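Local atomic coordinates of 3-alpha-hydroxysteroid dehydrogenase (Pseudomonas sp., PDB entry 2DKN), a protein that catalyses the reversible oxidation of the 3-alpha-hydroxyl group of steroids to a ketone, using a nicotinamide adenine dinucleotide coenzyme bound to its Rossmann fold. Residues S2-G8 / L63-C69; Q105-A109 / R174-L178. All coordinates share one frame; numbering follows the deposited sequence.

Contact 1 (S2-G8 / L63-C69); sequences SVIAITG and LDGLVCC. With NAI (1,4-dihydronicotinamide adenine dinucleotide), chain C.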
loop_
_atom_site.group_PDB
_atom_site.type_symbol
_atom_site.label_atom_id
_atom_site.label_comp_id
_atom_site.label_asym_id
_atom_site.label_seq_id
_atom_site.Cartn_x
_atom_site.Cartn_y
_atom_site.Cartn_z
ATOM N N SER A 2 19.350 7.613 10.863
ATOM C CA SER A 2 18.742 6.952 12.038
ATOM C C SER A 2 19.264 5.524 12.221
ATOM O O SER A 2 20.045 5.048 11.402
ATOM C CB SER A 2 17.233 6.966 11.898
ATOM O OG SER A 2 16.863 6.511 10.628
ATOM N N VAL A 3 18.815 4.861 13.290
ATOM C CA VAL A 3 19.233 3.498 13.640
ATOM C C VAL A 3 18.025 2.578 13.441
ATOM O O VAL A 3 16.978 2.782 14.052
ATOM C CB VAL A 3 19.671 3.410 15.099
ATOM C CG1 VAL A 3 20.067 1.960 15.469
ATOM C CG2 VAL A 3 20.835 4.397 15.348
ATOM N N ILE A 4 18.180 1.598 12.559
ATOM C CA ILE A 4 17.063 0.751 12.146
ATOM C C ILE A 4 17.473 -0.712 12.260
ATOM O O ILE A 4 18.515 -1.101 11.724
ATOM C CB ILE A 4 16.654 1.042 10.699
ATOM C CG1 ILE A 4 16.262 2.514 10.532
ATOM C CG2 ILE A 4 15.484 0.126 10.280
ATOM C CD1 ILE A 4 16.576 3.022 9.161
ATOM N N ALA A 5 16.659 -1.506 12.965
ATOM C CA ALA A 5 16.849 -2.954 13.063
ATOM C C ALA A 5 16.057 -3.663 11.975
ATOM O O ALA A 5 14.901 -3.312 11.711
ATOM C CB ALA A 5 16.394 -3.445 14.423
ATOM N N ILE A 6 16.664 -4.683 11.367
ATOM C CA ILE A 6 15.995 -5.430 10.286
ATOM C C ILE A 6 16.148 -6.932 10.556
ATOM O O ILE A 6 17.274 -7.448 10.544
ATOM C CB ILE A 6 16.657 -5.163 8.919
ATOM C CG1 ILE A 6 16.575 -3.691 8.529
ATOM C CG2 ILE A 6 15.985 -6.045 7.810
ATOM C CD1 ILE A 6 17.300 -3.402 7.167
ATOM N N THR A 7 15.045 -7.634 10.819
ATOM C CA THR A 7 15.130 -9.091 10.904
ATOM C C THR A 7 15.098 -9.654 9.497
ATOM O O THR A 7 14.451 -9.079 8.613
ATOM C CB THR A 7 13.992 -9.721 11.724
ATOM O OG1 THR A 7 12.761 -9.659 10.972
ATOM C CG2 THR A 7 13.854 -9.019 13.091
ATOM N N GLY A 8 15.813 -10.757 9.280
ATOM C CA GLY A 8 15.945 -11.345 7.944
ATOM C C GLY A 8 16.904 -10.601 7.012
ATOM O O GLY A 8 16.762 -10.646 5.794
ATOM N N LEU A 63 15.588 3.184 19.393
ATOM C CA LEU A 63 15.494 2.661 18.041
ATOM C C LEU A 63 14.626 3.591 17.212
ATOM O O LEU A 63 13.553 3.971 17.650
ATOM C CB LEU A 63 14.793 1.304 18.079
ATOM C CG LEU A 63 15.419 0.049 17.475
ATOM C CD1 LEU A 63 14.316 -0.925 17.098
ATOM C CD2 LEU A 63 16.465 0.214 16.353
ATOM N N ASP A 64 15.075 3.957 16.023
ATOM C CA ASP A 64 14.238 4.783 15.156
ATOM C C ASP A 64 13.421 3.980 14.153
ATOM O O ASP A 64 12.465 4.492 13.602
ATOM C CB ASP A 64 15.101 5.779 14.389
ATOM C CG ASP A 64 15.996 6.567 15.301
ATOM O OD1 ASP A 64 17.232 6.493 15.127
ATOM O OD2 ASP A 64 15.459 7.202 16.221
ATOM N N GLY A 65 13.808 2.733 13.907
ATOM C CA GLY A 65 13.118 1.932 12.886
ATOM C C GLY A 65 13.254 0.454 13.189
ATOM O O GLY A 65 14.265 0.028 13.748
ATOM N N LEU A 66 12.210 -0.308 12.888
ATOM C CA LEU A 66 12.264 -1.775 13.001
ATOM C C LEU A 66 11.521 -2.361 11.804
ATOM O O LEU A 66 10.377 -1.969 11.523
ATOM C CB LEU A 66 11.597 -2.258 14.297
ATOM C CG LEU A 66 11.353 -3.777 14.434
ATOM C CD1 LEU A 66 12.707 -4.512 14.453
ATOM C CD2 LEU A 66 10.543 -4.102 15.676
ATOM N N VAL A 67 12.161 -3.304 11.103
ATOM C CA VAL A 67 11.517 -3.999 9.981
ATOM C C VAL A 67 11.572 -5.510 10.245
ATOM O O VAL A 67 12.665 -6.078 10.400
ATOM C CB VAL A 67 12.204 -3.678 8.641
ATOM C CG1 VAL A 67 11.514 -4.491 7.474
ATOM C CG2 VAL A 67 12.149 -2.145 8.398
ATOM N N CYS A 68 10.391 -6.115 10.378
ATOM C CA CYS A 68 10.263 -7.550 10.626
ATOM C C CYS A 68 10.084 -8.256 9.299
ATOM O O CYS A 68 8.966 -8.392 8.767
ATOM C CB CYS A 68 9.129 -7.840 11.615
ATOM S SG CYS A 68 9.462 -7.100 13.225
ATOM N N CYS A 69 11.211 -8.686 8.752
ATOM C CA CYS A 69 11.246 -9.261 7.403
ATOM C C CYS A 69 11.578 -10.777 7.423
ATOM O O CYS A 69 11.300 -11.487 6.460
ATOM C CB CYS A 69 12.238 -8.465 6.560
ATOM S SG CYS A 69 12.201 -8.835 4.827
HETATM P PA NAI C . 14.655 -14.957 1.995
HETATM O O1A NAI C . 14.621 -16.384 2.361
HETATM O O2A NAI C . 15.600 -14.542 0.932
HETATM O O5B NAI C . 14.968 -14.076 3.295
HETATM C C5B NAI C . 14.346 -14.348 4.518
HETATM C C4B NAI C . 15.405 -14.214 5.603
HETATM O O4B NAI C . 14.727 -14.498 6.813
HETATM C C3B NAI C . 16.547 -15.217 5.451
HETATM O O3B NAI C . 17.807 -14.593 5.609
HETATM C C2B NAI C . 16.294 -16.144 6.626
HETATM O O2B NAI C . 17.456 -16.751 7.150
HETATM C C1B NAI C . 15.580 -15.235 7.632
HETATM N N9A NAI C . 14.891 -16.135 8.568
HETATM C C8A NAI C . 13.990 -17.137 8.268
HETATM N N7A NAI C . 13.683 -17.770 9.428
HETATM C C5A NAI C . 14.392 -17.203 10.448
HETATM C C6A NAI C . 14.485 -17.455 11.822
HETATM N N6A NAI C . 13.918 -18.532 12.406
HETATM N N1A NAI C . 15.321 -16.664 12.585
HETATM C C2A NAI C . 16.060 -15.649 12.019
HETATM N N3A NAI C . 15.976 -15.397 10.668
HETATM C C4A NAI C . 15.160 -16.176 9.899
HETATM O O3 NAI C . 13.132 -14.603 1.636
HETATM P PN NAI C . 12.502 -13.173 1.240
HETATM O O1N NAI C . 13.479 -12.076 1.341
HETATM O O2N NAI C . 11.817 -13.376 -0.049
HETATM O O5D NAI C . 11.399 -13.044 2.397
HETATM C C5D NAI C . 11.357 -11.911 3.252
HETATM C C4D NAI C . 9.915 -11.784 3.730
HETATM O O4D NAI C . 9.102 -11.510 2.594
HETATM C C3D NAI C . 9.365 -13.065 4.353
HETATM O O3D NAI C . 8.561 -12.691 5.465
HETATM C C2D NAI C . 8.433 -13.604 3.269
HETATM O O2D NAI C . 7.364 -14.318 3.825
HETATM C C1D NAI C . 7.944 -12.316 2.622
HETATM N N1N NAI C . 7.402 -12.516 1.251
HETATM C C2N NAI C . 8.212 -13.001 0.262
HETATM C C3N NAI C . 7.704 -13.179 -1.015
HETATM C C7N NAI C . 8.609 -13.657 -2.123
HETATM O O7N NAI C . 7.983 -13.947 -3.324
HETATM N N7N NAI C . 9.939 -13.779 -1.951
HETATM C C4N NAI C . 6.364 -12.853 -1.298
HETATM C C5N NAI C . 5.555 -12.316 -0.274
HETATM C C6N NAI C . 6.097 -12.162 0.994
#
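The carboxylate of D64 meets S2 and V3 in two ways: V3 N donates to the anti lone pair of OD1 (2.9 Å, 166° at the hydrogen), while S2 CB stands off the carboxylate plane, 3.3 Å from the same OD1. The other oxygen, OD2, accepts the backbone N of Q105, so both ends of the group are tied. D64's own backbone N bonds V3 O, and a weak bond from G65 N shares that oxygen. G65 then lets the chains close in, its CA only 4.2 Å from that of I4, with I4 CG1 lying over the glycine. Strands 3-7 and 65-68 run on in parallel, the first and fourth strands of a Rossmann fold, joined by A5 N to G65 O, V67 N to A5 O and T7 N to V67 O. On one face I4, I6 and V67 pack toward helices 12-23 and 217-228; on the other, L66 CD1 reaches A5 CB at 3.8 Å. At the C-terminal ends T7 and G8 open the glycine-rich coenzyme loop. With chi1 at 73°, T7 OG1 sits between its own N and carbonyl carbon, where it accepts C69 N at 2.9 Å and also bonds A70 N, a link familiar in short-chain dehydrogenases. C69 O receives a weak bond from the ribose hydroxyl O3D of the dinucleotide, and C69 SG lies 3.6 Å from C5D of that ribose.

Contact 2 (Q105-A109 / R174-L178); sequences QQPAA and RGVRL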
loop_
_atom_site.group_PDB
_atom_site.type_symbol
_atom_site.label_atom_id
_atom_site.label_comp_id
_atom_site.label_asym_id
_atom_site.label_seq_id
_atom_site.Cartn_x
_atom_site.Cartn_y
_atom_site.Cartn_z
ATOM N N GLN A 105 13.437 8.831 17.254
ATOM C CA GLN A 105 13.025 10.077 16.598
ATOM C C GLN A 105 12.210 9.796 15.331
ATOM O O GLN A 105 12.707 9.154 14.396
ATOM C CB GLN A 105 14.239 10.934 16.250
ATOM C CG GLN A 105 15.045 11.403 17.469
ATOM C CD GLN A 105 14.214 12.163 18.486
ATOM O OE1 GLN A 105 14.285 11.893 19.691
ATOM N NE2 GLN A 105 13.429 13.116 18.020
ATOM N N GLN A 106 10.972 10.280 15.311
ATOM C CA GLN A 106 10.041 9.951 14.218
ATOM C C GLN A 106 10.045 8.434 13.970
ATOM O O GLN A 106 10.202 7.979 12.835
ATOM C CB GLN A 106 10.436 10.678 12.927
ATOM C CG GLN A 106 10.480 12.194 13.032
ATOM C CD GLN A 106 10.865 12.843 11.712
ATOM O OE1 GLN A 106 10.028 13.441 11.054
ATOM N NE2 GLN A 106 12.135 12.705 11.309
ATOM N N PRO A 107 9.862 7.647 15.036
ATOM C CA PRO A 107 10.087 6.209 14.890
ATOM C C PRO A 107 8.962 5.521 14.120
ATOM O O PRO A 107 7.790 5.962 14.164
ATOM C CB PRO A 107 10.086 5.706 16.326
ATOM C CG PRO A 107 9.176 6.695 17.079
ATOM C CD PRO A 107 9.435 8.030 16.394
ATOM N N ALA A 108 9.305 4.420 13.463
ATOM C CA ALA A 108 8.315 3.726 12.648
ATOM C C ALA A 108 8.750 2.281 12.507
ATOM O O ALA A 108 9.938 1.979 12.574
ATOM C CB ALA A 108 8.248 4.374 11.281
ATOM N N ALA A 109 7.776 1.403 12.293
ATOM C CA ALA A 109 8.057 -0.021 12.115
ATOM C C ALA A 109 7.292 -0.532 10.893
ATOM O O ALA A 109 6.238 0.010 10.534
ATOM C CB ALA A 109 7.682 -0.813 13.378
ATOM N N ARG A 174 2.293 5.275 21.640
ATOM C CA ARG A 174 3.757 5.271 21.791
ATOM C C ARG A 174 4.472 6.241 20.852
ATOM O O ARG A 174 5.686 6.423 20.962
ATOM C CB ARG A 174 4.318 3.864 21.533
ATOM C CG ARG A 174 3.955 2.840 22.568
ATOM C CD ARG A 174 4.463 1.446 22.169
ATOM N NE ARG A 174 3.813 0.419 22.968
ATOM C CZ ARG A 174 3.059 -0.548 22.459
ATOM N NH1 ARG A 174 2.493 -1.432 23.266
ATOM N NH2 ARG A 174 2.886 -0.641 21.144
ATOM N N GLY A 175 3.731 6.847 19.920
ATOM C CA GLY A 175 4.282 7.818 18.983
ATOM C C GLY A 175 5.038 7.132 17.860
ATOM O O GLY A 175 5.922 7.721 17.239
ATOM N N VAL A 176 4.684 5.872 17.605
ATOM C CA VAL A 176 5.418 5.059 16.632
ATOM C C VAL A 176 4.436 4.615 15.546
ATOM O O VAL A 176 3.393 4.047 15.864
ATOM C CB VAL A 176 6.022 3.787 17.288
ATOM C CG1 VAL A 176 6.806 2.960 16.246
ATOM C CG2 VAL A 176 6.929 4.134 18.461
ATOM N N ARG A 177 4.746 4.861 14.279
ATOM C CA ARG A 177 3.864 4.365 13.217
ATOM C C ARG A 177 4.162 2.894 12.949
ATOM O O ARG A 177 5.300 2.432 13.131
ATOM C CB ARG A 177 4.025 5.192 11.921
ATOM C CG ARG A 177 3.604 6.652 12.091
ATOM C CD ARG A 177 3.713 7.452 10.792
ATOM N NE ARG A 177 5.101 7.532 10.321
ATOM C CZ ARG A 177 5.616 6.764 9.360
ATOM N NH1 ARG A 177 4.871 5.828 8.738
ATOM N NH2 ARG A 177 6.888 6.932 9.022
ATOM N N LEU A 178 3.146 2.156 12.518
ATOM C CA LEU A 178 3.334 0.737 12.205
ATOM C C LEU A 178 2.497 0.399 10.983
ATOM O O LEU A 178 1.269 0.586 10.991
ATOM C CB LEU A 178 2.882 -0.135 13.388
ATOM C CG LEU A 178 2.855 -1.635 13.096
ATOM C CD1 LEU A 178 4.250 -2.186 12.764
ATOM C CD2 LEU A 178 2.241 -2.384 14.294
HETATM O O HOH W 1 6.649 8.432 14.401
#
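P107 O accepts R177 N and A109 N donates to R177 O, the two rungs by which strands 108-112 and 177-183 begin to pair as parallel neighbours in the Rossmann sheet. The second rung is the shorter, 2.8 Å from A109 N to R177 O, and around it the packing is close. L178 is turned with CG anti to its backbone N (chi1 172°), which brings CD1 within 3.7 Å of A109 CB on the face that also meets helix 79-102. On the opposite face A108 CB lies against the guanidinium of R177, 3.6 Å above its plane and displaced toward the rim. A bend at chi3 (-63°) folds the arginine chain back so that this flat group can lie over the alanine, while I235 O and L227 O take hydrogen bonds from NH1 and NH2 and fix its rotation. The close packing extends to P107 and V176, whose side chains cross at about a right angle, with V176 CG2 3.7 Å from P107 CG. Only at G175 does the contact open to solvent. This glycine, whose positive phi closes a Schellman motif after helix 168-173, faces the proline ring with its carbonyl. No direct rung joins P107 and G175; a single water donates to both carbonyls, 2.7 Å from P107 O and 3.0 Å from G175 O.

In the fold
The two contacts come in series along the chain, contact 1 closing before contact 2 opens, and their centres lie 11 Å apart on the same side of the chain's centre. Together they place four successive strands of one seven-stranded parallel sheet, in the order 3-7, 65-68, 108-112, 177-183. The middle pair is the seam: D64 O faces A108 N at 3.2 Å, a probable hydrogen bond, and helix 79-102, which connects these two strands, packs on both contacts. Contact 1 runs through to the coenzyme at the strands' C-terminal ends, whereas contact 2 lies at the start of its strands, with the L178 side chain about 14 Å from the dinucleotide.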